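Local structure of HMG box-containing protein 1 (Homo sapiens, 3QVE) at residues 18-23 with 32-37; 64-69 with 108-113; 52-57 with 79-84. The protein represses transcription by binding the promoters of target genes, acting in cell-cycle control and the Wnt pathway; this chain is its AXH domain. All coordinates share one frame; numbering follows the deposited sequence.

Interaction 1: 18-23 with 32-37; sequences LCFHKG and EDFARA. With EDO (1,2-ethanediol), chain K.
The Phe34 side chain of helix 31-37 packs on Leu18 and Phe20 of strand 17-20, and its ring is shared between them. Its CG stands anti to the backbone N (chi1 174°), which sets the ring against both. CB and CG lie near Leu18 CD1, and the closest approach on that branch is Phe34 CD2 to Leu18 CD1 at 3.7 Å. The methyl sits over one face as a CH-pi contact, Leu18 CD1 lying 4.1 Å from the centroid of the Phe34 ring. Farther out, Phe34 CE1 comes within 3.6 Å of Phe20 CE2, and Phe34 CZ lies 3.8 Å from Phe20 CZ. Marginal contacts at 4.2 Å, Phe34 CE2 to Leu18 CD1 and Phe34 CD1 to Phe20 CE2, leave the CD2 side to leucine and the CD1 side to Phe20. The two ring planes are inclined by 31°, with centroids 5.2 Å apart, an oblique pairing through CE2 and CZ of Phe20 and CE1 and CZ of Phe34. All three side chains are buried, and the contact is wholly apolar.

Trp9 packs edge-to-face on Phe34, while Phe20 stacks with His51 and meets Tyr54 edge-to-face. Strand 17-20 lies between strands 29-30 and 89-94 of the antiparallel sheet, where Leu18 touches Val91 and Phe20 touches Leu89; helix 31-37 is thus joined to the neighbour of the strand it follows.

Interaction 2: 64-69 with 108-113; sequences HEESVS and SFYPSL. With EDO (1,2-ethanediol), chain E; SO4 (sulfate ion), chain D; EDO (1,2-ethanediol), chain G.
His64 and Phe109 mark the nearest backbone approach, their CA atoms 9.6 Å apart, so the extended strand 64-69 and the turn leading into the helix at Pro111 meet through side chains. The imidazole of His64, with CG between the backbone N and the carbonyl carbon (chi1 57°), is placed with one face against Phe109, whose CE1 stands 3.7 Å from His64 CG; the ring planes are 55° apart, an oblique pairing. At its edge His64 NE2 donates to two sulfate oxygens, O1 at 3.1 Å and O4 at 3.2 Å, and the same ion, probably from the crystallisation liquor, is also held by His126 and Ile127.

Two residues along the strand, the Glu66 and Tyr110 side chains reach across to each other from their two segments. Tyr110 OH donates a very short bond of 2.5 Å to Glu66 OE1, which lies near the plane of the phenol ring, while the carboxylate is turned 77° from that plane. A phenylalanine in place of Tyr110 would probably leave Glu66 OE1 without this donor and break the polar tie between strand and turn.

Within segment 108-113, Tyr110 N donates to Ser108 OG at 2.8 Å, forming an ST turn, and Tyr110 takes the N-cap position of helix 111-118. Phe109 also packs on Leu75 and Leu77 of strand 72-80. The arrangement is a surface contact within the AXH domain, setting the start of a helix against an antiparallel strand pair.

Interaction 3: 52-57 with 79-84; sequences KGYGSD and FDPGTV. With EDO (1,2-ethanediol), chain I.
The phenol ring of Tyr54 has Pro81 over one face: the CH-pi contact is made by Pro81 CB, 4.3 Å from the centroid of the Tyr54 ring and 22° off its normal, displaced toward the rim. The proline ring crosses the phenol obliquely at its hydroxyl end, with Pro81 CG 3.6 Å from Tyr54 CZ and Pro81 CD 3.4 Å from the hydroxyl oxygen Tyr54 OH. A chi1 of -176°, which puts CG across from the amide nitrogen, brings the end of the Tyr54 side chain close to Pro81. The hydroxyl finds its polar partner elsewhere, in a hydrogen bond with Gly87 O.

Beside the ring the Gly55 backbone meets the proline side chain, Gly55 CA standing 4.0 Å from Pro81 CB. Residues 53-56 form a type II beta turn, and Gly55 has a positive phi of 71°, which favours glycine. A water bridges the two segments, accepting from Asp57 N at 2.9 Å and donating to Pro81 O at 2.7 Å. On the other segment, Gly82 N donates to Asp80 OD1 over 2.9 Å in an Asx turn, meeting the carboxylate oxygen from above its plane, and so shapes the chain as it leaves the strand.

The loop before strand 59-69 is thereby packed against the end of strand 72-80. Tyr54 also touches Leu59 and, on strand 89-94, Leu89, while the Phe79 ring packs on Leu59 and Leu61 of strand 59-69 and Val91 of strand 89-94.

All three contacts reach the same antiparallel sheet of the AXH domain. Interaction 1 closes before either of the others opens along the chain, whereas the segments of interactions 2 and 3 alternate, using the neighbouring strands 59-69 and 72-80. Interactions 1 and 3 are buried, have centres 14 Å apart and touch directly, Phe20 CE1 lying 3.9 Å from Tyr54 CD2; Phe20 of strand 17-20 therefore joins Phe34 of helix 31-37 to Tyr54 of the 52-57 loop. Interaction 2 is at the surface, its centre 21 Å from that of interaction 1 and 23 Å from that of interaction 3. A buried aromatic cluster on the sheet is thus separate from a surface contact that brings helix 111-118 to it.

Interaction 1: 18-23 with 32-37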
loop_
_atom_site.group_PDB
_atom_site.type_symbol
_atom_site.label_atom_id
_atom_site.label_comp_id
_atom_site.label_asym_id
_atom_site.label_seq_id
_atom_site.Cartn_x
_atom_site.Cartn_y
_atom_site.Cartn_z
ATOM N N LEU A 18 -0.938 -8.578 3.179
ATOM C CA LEU A 18 0.299 -8.533 2.411
ATOM C C LEU A 18 0.653 -9.918 1.884
ATOM O O LEU A 18 0.468 -10.916 2.578
ATOM C CB LEU A 18 1.447 -8.126 3.319
ATOM C CG LEU A 18 1.250 -6.775 4.017
ATOM C CD1 LEU A 18 2.467 -6.534 4.878
ATOM C CD2 LEU A 18 0.974 -5.623 3.003
ATOM N N CYS A 19 1.205 -9.970 0.679
ATOM C CA CYS A 19 1.726 -11.222 0.126
ATOM C C CYS A 19 3.003 -10.937 -0.639
ATOM O O CYS A 19 2.979 -10.502 -1.767
ATOM C CB CYS A 19 0.676 -11.883 -0.753
ATOM S SG CYS A 19 1.230 -13.554 -1.288
ATOM N N PHE A 20 4.138 -11.153 0.027
ATOM C CA PHE A 20 5.437 -10.938 -0.552
ATOM C C PHE A 20 5.741 -12.060 -1.543
ATOM O O PHE A 20 5.506 -13.229 -1.259
ATOM C CB PHE A 20 6.497 -10.909 0.549
ATOM C CG PHE A 20 6.461 -9.682 1.369
ATOM C CD1 PHE A 20 7.171 -8.557 0.959
ATOM C CD2 PHE A 20 5.692 -9.602 2.514
ATOM C CE1 PHE A 20 7.131 -7.403 1.688
ATOM C CE2 PHE A 20 5.646 -8.442 3.241
ATOM C CZ PHE A 20 6.382 -7.342 2.841
ATOM N N HIS A 21 6.212 -11.714 -2.725
ATOM C CA HIS A 21 6.493 -12.744 -3.717
ATOM C C HIS A 21 7.817 -13.466 -3.424
ATOM O O HIS A 21 8.006 -14.590 -3.855
ATOM C CB HIS A 21 6.541 -12.137 -5.134
ATOM C CG HIS A 21 5.222 -11.640 -5.644
ATOM N ND1 HIS A 21 4.914 -11.621 -6.989
ATOM C CD2 HIS A 21 4.146 -11.116 -5.001
ATOM C CE1 HIS A 21 3.695 -11.130 -7.151
ATOM N NE2 HIS A 21 3.206 -10.819 -5.961
ATOM N N LYS A 22 8.746 -12.818 -2.718
ATOM C CA LYS A 22 10.020 -13.447 -2.380
ATOM C C LYS A 22 10.187 -13.483 -0.884
ATOM O O LYS A 22 9.469 -12.815 -0.147
ATOM C CB LYS A 22 11.211 -12.705 -2.993
ATOM C CG LYS A 22 11.202 -12.683 -4.536
ATOM C CD LYS A 22 12.045 -13.725 -5.196
ATOM C CE LYS A 22 11.960 -13.617 -6.732
ATOM N NZ LYS A 22 12.687 -12.400 -7.231
ATOM N N GLY A 23 11.126 -14.302 -0.432
ATOM C CA GLY A 23 11.446 -14.371 0.998
ATOM C C GLY A 23 10.890 -15.593 1.696
ATOM O O GLY A 23 10.320 -16.473 1.069
ATOM N N GLU A 32 -1.087 -6.066 10.467
ATOM C CA GLU A 32 -0.750 -5.923 11.865
ATOM C C GLU A 32 0.009 -7.159 12.395
ATOM O O GLU A 32 0.935 -7.032 13.219
ATOM C CB GLU A 32 -1.975 -5.691 12.714
ATOM C CG GLU A 32 -2.567 -4.286 12.647
ATOM C CD GLU A 32 -3.870 -4.245 13.404
ATOM O OE1 GLU A 32 -3.800 -4.099 14.642
ATOM O OE2 GLU A 32 -4.949 -4.394 12.774
ATOM N N ASP A 33 -0.392 -8.342 11.936
ATOM C CA ASP A 33 0.301 -9.595 12.329
ATOM C C ASP A 33 1.738 -9.529 11.789
ATOM O O ASP A 33 2.696 -9.808 12.498
ATOM C CB ASP A 33 -0.447 -10.807 11.779
ATOM C CG ASP A 33 -1.777 -11.079 12.500
ATOM O OD1 ASP A 33 -2.100 -10.364 13.467
ATOM O OD2 ASP A 33 -2.503 -12.017 12.097
ATOM N N PHE A 34 1.891 -9.080 10.551
ATOM C CA PHE A 34 3.210 -8.892 9.949
ATOM C C PHE A 34 4.068 -7.896 10.714
ATOM O O PHE A 34 5.219 -8.179 11.030
ATOM C CB PHE A 34 3.064 -8.454 8.481
ATOM C CG PHE A 34 4.369 -8.101 7.821
ATOM C CD1 PHE A 34 5.203 -9.090 7.350
ATOM C CD2 PHE A 34 4.771 -6.779 7.708
ATOM C CE1 PHE A 34 6.424 -8.775 6.726
ATOM C CE2 PHE A 34 5.974 -6.447 7.105
ATOM C CZ PHE A 34 6.800 -7.451 6.606
ATOM N N ALA A 35 3.509 -6.732 11.031
ATOM C CA ALA A 35 4.274 -5.667 11.661
ATOM C C ALA A 35 4.699 -6.126 13.069
ATOM O O ALA A 35 5.778 -5.761 13.536
ATOM C CB ALA A 35 3.452 -4.370 11.732
ATOM N N ARG A 36 3.849 -6.884 13.753
ATOM C CA ARG A 36 4.210 -7.404 15.075
ATOM C C ARG A 36 5.342 -8.433 14.936
ATOM O O ARG A 36 6.278 -8.382 15.709
ATOM C CB ARG A 36 3.037 -8.015 15.842
ATOM C CG ARG A 36 3.463 -8.906 17.059
ATOM N N ALA A 37 5.257 -9.323 13.945
ATOM C CA ALA A 37 6.292 -10.331 13.684
ATOM C C ALA A 37 7.652 -9.719 13.291
ATOM O O ALA A 37 8.690 -10.286 13.634
ATOM C CB ALA A 37 5.819 -11.358 12.628
HETATM C C1 EDO K . 13.470 -16.967 -3.711
HETATM O O1 EDO K . 12.146 -17.511 -3.557
HETATM C C2 EDO K . 13.722 -16.217 -2.429
HETATM O O2 EDO K . 12.536 -16.491 -1.700
#

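Interaction 2: 64-69 with 108-113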
loop_
_atom_site.group_PDB
_atom_site.type_symbol
_atom_site.label_atom_id
_atom_site.label_comp_id
_atom_site.label_asym_id
_atom_site.label_seq_id
_atom_site.Cartn_x
_atom_site.Cartn_y
_atom_site.Cartn_z
ATOM N N HIS A 64 -3.716 -3.757 -10.938
ATOM C CA HIS A 64 -4.804 -3.660 -9.959
ATOM C C HIS A 64 -6.042 -4.370 -10.438
ATOM O O HIS A 64 -6.273 -4.476 -11.624
ATOM C CB HIS A 64 -5.145 -2.184 -9.662
ATOM C CG HIS A 64 -5.534 -1.382 -10.884
ATOM N ND1 HIS A 64 -6.827 -1.338 -11.374
ATOM C CD2 HIS A 64 -4.797 -0.591 -11.703
ATOM C CE1 HIS A 64 -6.853 -0.579 -12.466
ATOM N NE2 HIS A 64 -5.633 -0.113 -12.681
ATOM N N GLU A 65 -6.847 -4.821 -9.494
ATOM C CA GLU A 65 -8.134 -5.401 -9.790
ATOM C C GLU A 65 -8.951 -5.271 -8.507
ATOM O O GLU A 65 -8.437 -4.905 -7.461
ATOM C CB GLU A 65 -7.988 -6.896 -10.131
ATOM C CG GLU A 65 -7.419 -7.724 -8.984
ATOM C CD GLU A 65 -7.088 -9.177 -9.385
ATOM O OE1 GLU A 65 -7.109 -9.481 -10.556
ATOM O OE2 GLU A 65 -6.821 -10.022 -8.509
ATOM N N GLU A 66 -10.223 -5.609 -8.601
ATOM C CA GLU A 66 -11.177 -5.533 -7.523
ATOM C C GLU A 66 -11.755 -6.889 -7.365
ATOM O O GLU A 66 -11.906 -7.629 -8.344
ATOM C CB GLU A 66 -12.332 -4.599 -7.915
ATOM C CG GLU A 66 -12.314 -3.424 -7.066
ATOM C CD GLU A 66 -13.405 -2.430 -7.356
ATOM O OE1 GLU A 66 -13.089 -1.457 -8.069
ATOM O OE2 GLU A 66 -14.513 -2.607 -6.806
ATOM N N SER A 67 -12.123 -7.200 -6.136
ATOM C CA SER A 67 -12.608 -8.531 -5.783
ATOM C C SER A 67 -13.567 -8.403 -4.606
ATOM O O SER A 67 -13.742 -7.328 -4.070
ATOM C CB SER A 67 -11.388 -9.371 -5.370
ATOM O OG SER A 67 -11.703 -10.724 -5.405
ATOM N N VAL A 68 -14.164 -9.512 -4.198
ATOM C CA VAL A 68 -14.963 -9.578 -2.982
ATOM C C VAL A 68 -14.346 -10.624 -2.045
ATOM O O VAL A 68 -13.998 -11.708 -2.469
ATOM C CB VAL A 68 -16.405 -9.920 -3.306
ATOM C CG1 VAL A 68 -17.234 -10.026 -2.027
ATOM C CG2 VAL A 68 -16.998 -8.826 -4.249
ATOM N N SER A 69 -14.183 -10.261 -0.775
ATOM C CA SER A 69 -13.642 -11.144 0.249
ATOM C C SER A 69 -14.547 -11.043 1.453
ATOM O O SER A 69 -14.696 -9.972 2.037
ATOM C CB SER A 69 -12.228 -10.706 0.641
ATOM O OG SER A 69 -11.721 -11.401 1.775
ATOM N N SER A 108 -6.094 7.927 -4.882
ATOM C CA SER A 108 -6.938 6.832 -4.441
ATOM C C SER A 108 -7.563 6.218 -5.666
ATOM O O SER A 108 -7.670 6.847 -6.705
ATOM C CB SER A 108 -8.040 7.412 -3.534
ATOM O OG SER A 108 -9.102 6.519 -3.303
ATOM N N PHE A 109 -7.976 4.973 -5.560
ATOM C CA PHE A 109 -8.788 4.368 -6.627
ATOM C C PHE A 109 -10.211 4.879 -6.536
ATOM O O PHE A 109 -10.939 4.808 -7.540
ATOM C CB PHE A 109 -8.760 2.818 -6.511
ATOM C CG PHE A 109 -7.438 2.223 -6.886
ATOM C CD1 PHE A 109 -7.172 1.909 -8.200
ATOM C CD2 PHE A 109 -6.418 2.076 -5.946
ATOM C CE1 PHE A 109 -5.918 1.407 -8.559
ATOM C CE2 PHE A 109 -5.177 1.575 -6.308
ATOM C CZ PHE A 109 -4.946 1.252 -7.627
ATOM N N TYR A 110 -10.627 5.379 -5.354
ATOM C CA TYR A 110 -11.998 5.885 -5.172
ATOM C C TYR A 110 -11.959 7.172 -4.341
ATOM O O TYR A 110 -12.195 7.134 -3.121
ATOM C CB TYR A 110 -12.838 4.840 -4.452
ATOM C CG TYR A 110 -13.266 3.723 -5.352
ATOM C CD1 TYR A 110 -14.432 3.829 -6.119
ATOM C CD2 TYR A 110 -12.500 2.577 -5.452
ATOM C CE1 TYR A 110 -14.836 2.792 -6.967
ATOM C CE2 TYR A 110 -12.860 1.554 -6.279
ATOM C CZ TYR A 110 -14.029 1.666 -7.049
ATOM O OH TYR A 110 -14.386 0.632 -7.865
ATOM N N PRO A 111 -11.604 8.294 -4.977
ATOM C CA PRO A 111 -11.349 9.535 -4.235
ATOM C C PRO A 111 -12.509 9.934 -3.309
ATOM O O PRO A 111 -12.270 10.353 -2.198
ATOM C CB PRO A 111 -11.170 10.546 -5.348
ATOM C CG PRO A 111 -10.547 9.725 -6.433
ATOM C CD PRO A 111 -11.248 8.443 -6.402
ATOM N N SER A 112 -13.758 9.724 -3.728
ATOM C CA SER A 112 -14.889 10.098 -2.874
ATOM C C SER A 112 -14.994 9.230 -1.654
ATOM O O SER A 112 -15.327 9.735 -0.583
ATOM C CB SER A 112 -16.193 10.091 -3.662
ATOM O OG SER A 112 -16.076 11.095 -4.651
ATOM N N LEU A 113 -14.715 7.936 -1.792
ATOM C CA LEU A 113 -14.728 7.065 -0.614
ATOM C C LEU A 113 -13.602 7.425 0.326
ATOM O O LEU A 113 -13.767 7.399 1.534
ATOM C CB LEU A 113 -14.622 5.607 -1.027
ATOM C CG LEU A 113 -15.789 5.025 -1.833
ATOM C CD1 LEU A 113 -15.521 3.518 -2.088
ATOM C CD2 LEU A 113 -17.156 5.252 -1.111
HETATM C C1 EDO E . -14.808 7.753 -6.902
HETATM O O1 EDO E . -14.921 7.452 -5.484
HETATM C C2 EDO E . -15.071 9.231 -7.228
HETATM O O2 EDO E . -14.138 9.800 -8.164
HETATM S S SO4 D . -4.626 2.643 -15.108
HETATM O O1 SO4 D . -5.348 1.421 -15.381
HETATM O O2 SO4 D . -3.486 2.858 -15.972
HETATM O O3 SO4 D . -5.505 3.795 -15.000
HETATM O O4 SO4 D . -4.072 2.491 -13.792
HETATM C C1 EDO G . -3.090 -7.314 -9.036
HETATM O O1 EDO G . -2.813 -8.003 -10.273
HETATM C C2 EDO G . -2.782 -8.336 -7.943
HETATM O O2 EDO G . -3.419 -9.627 -8.160
#

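Interaction 3: 52-57 with 79-84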
loop_
_atom_site.group_PDB
_atom_site.type_symbol
_atom_site.label_atom_id
_atom_site.label_comp_id
_atom_site.label_asym_id
_atom_site.label_seq_id
_atom_site.Cartn_x
_atom_site.Cartn_y
_atom_site.Cartn_z
ATOM N N LYS A 52 13.239 -5.440 6.537
ATOM C CA LYS A 52 13.647 -4.097 6.936
ATOM C C LYS A 52 14.045 -3.322 5.683
ATOM O O LYS A 52 14.867 -3.805 4.890
ATOM C CB LYS A 52 14.829 -4.115 7.920
ATOM C CG LYS A 52 15.360 -2.704 8.273
ATOM C CD LYS A 52 16.652 -2.726 9.103
ATOM C CE LYS A 52 17.148 -1.305 9.378
ATOM N NZ LYS A 52 18.539 -1.276 9.911
ATOM N N GLY A 53 13.458 -2.133 5.503
ATOM C CA GLY A 53 13.835 -1.277 4.396
ATOM C C GLY A 53 13.100 -1.627 3.107
ATOM O O GLY A 53 13.316 -0.958 2.096
ATOM N N TYR A 54 12.235 -2.647 3.121
ATOM C CA TYR A 54 11.507 -3.016 1.911
ATOM C C TYR A 54 10.669 -1.839 1.427
ATOM O O TYR A 54 9.879 -1.287 2.167
ATOM C CB TYR A 54 10.598 -4.205 2.126
ATOM C CG TYR A 54 9.916 -4.661 0.845
ATOM C CD1 TYR A 54 10.458 -5.694 0.056
ATOM C CD2 TYR A 54 8.714 -4.088 0.442
ATOM C CE1 TYR A 54 9.798 -6.108 -1.112
ATOM C CE2 TYR A 54 8.053 -4.476 -0.718
ATOM C CZ TYR A 54 8.605 -5.492 -1.492
ATOM O OH TYR A 54 7.948 -5.834 -2.649
ATOM N N GLY A 55 10.874 -1.461 0.172
ATOM C CA GLY A 55 10.127 -0.398 -0.450
ATOM C C GLY A 55 10.443 1.001 0.033
ATOM O O GLY A 55 9.604 1.897 -0.097
ATOM N N SER A 56 11.623 1.195 0.601
ATOM C CA SER A 56 11.981 2.485 1.187
ATOM C C SER A 56 12.085 3.638 0.151
ATOM O O SER A 56 12.036 4.785 0.508
ATOM C CB SER A 56 13.327 2.366 1.938
ATOM O OG SER A 56 14.327 1.959 1.036
ATOM N N ASP A 57 12.299 3.312 -1.110
ATOM C CA ASP A 57 12.276 4.278 -2.179
ATOM C C ASP A 57 10.889 4.425 -2.815
ATOM O O ASP A 57 10.767 5.074 -3.831
ATOM C CB ASP A 57 13.244 3.872 -3.297
ATOM C CG ASP A 57 14.683 3.907 -2.864
ATOM O OD1 ASP A 57 15.101 4.971 -2.384
ATOM O OD2 ASP A 57 15.385 2.885 -3.020
ATOM N N PHE A 79 2.820 -4.350 -6.495
ATOM C CA PHE A 79 3.778 -3.252 -6.410
ATOM C C PHE A 79 5.209 -3.748 -6.643
ATOM O O PHE A 79 5.544 -4.866 -6.266
ATOM C CB PHE A 79 3.772 -2.654 -5.010
ATOM C CG PHE A 79 2.547 -1.859 -4.690
ATOM C CD1 PHE A 79 2.384 -0.580 -5.179
ATOM C CD2 PHE A 79 1.600 -2.355 -3.804
ATOM C CE1 PHE A 79 1.265 0.179 -4.856
ATOM C CE2 PHE A 79 0.474 -1.598 -3.485
ATOM C CZ PHE A 79 0.311 -0.353 -4.015
ATOM N N ASP A 80 6.042 -2.878 -7.206
ATOM C CA ASP A 80 7.458 -3.122 -7.446
ATOM C C ASP A 80 8.320 -2.177 -6.604
ATOM O O ASP A 80 8.248 -0.947 -6.797
ATOM C CB ASP A 80 7.712 -2.911 -8.934
ATOM C CG ASP A 80 9.137 -3.255 -9.360
ATOM O OD1 ASP A 80 9.929 -3.536 -8.485
ATOM O OD2 ASP A 80 9.436 -3.272 -10.574
ATOM N N PRO A 81 9.150 -2.712 -5.679
ATOM C CA PRO A 81 10.003 -1.853 -4.869
ATOM C C PRO A 81 11.269 -1.375 -5.541
ATOM O O PRO A 81 11.999 -0.599 -4.943
ATOM C CB PRO A 81 10.387 -2.747 -3.707
ATOM C CG PRO A 81 10.435 -4.090 -4.316
ATOM C CD PRO A 81 9.290 -4.120 -5.270
ATOM N N GLY A 82 11.541 -1.840 -6.746
ATOM C CA GLY A 82 12.655 -1.317 -7.541
ATOM C C GLY A 82 13.941 -2.147 -7.506
ATOM O O GLY A 82 14.911 -1.745 -8.104
ATOM N N THR A 83 13.945 -3.274 -6.798
ATOM C CA THR A 83 15.075 -4.194 -6.698
ATOM C C THR A 83 14.577 -5.595 -6.907
ATOM O O THR A 83 13.703 -6.057 -6.150
ATOM C CB THR A 83 15.617 -4.165 -5.263
ATOM O OG1 THR A 83 16.163 -2.871 -4.988
ATOM C CG2 THR A 83 16.650 -5.157 -5.081
ATOM N N VAL A 84 15.123 -6.295 -7.889
ATOM C CA VAL A 84 14.671 -7.660 -8.194
ATOM C C VAL A 84 14.749 -8.617 -7.023
ATOM O O VAL A 84 13.831 -9.412 -6.788
ATOM C CB VAL A 84 15.416 -8.258 -9.422
ATOM C CG1 VAL A 84 15.014 -9.730 -9.654
ATOM C CG2 VAL A 84 15.137 -7.389 -10.689
HETATM C C1 EDO I . 10.959 3.117 -6.568
HETATM O O1 EDO I . 12.197 2.474 -6.884
HETATM C C2 EDO I . 9.914 2.632 -7.554
HETATM O O2 EDO I . 10.047 1.211 -7.659
HETATM O O HOH W 1 11.683 1.078 -2.896
#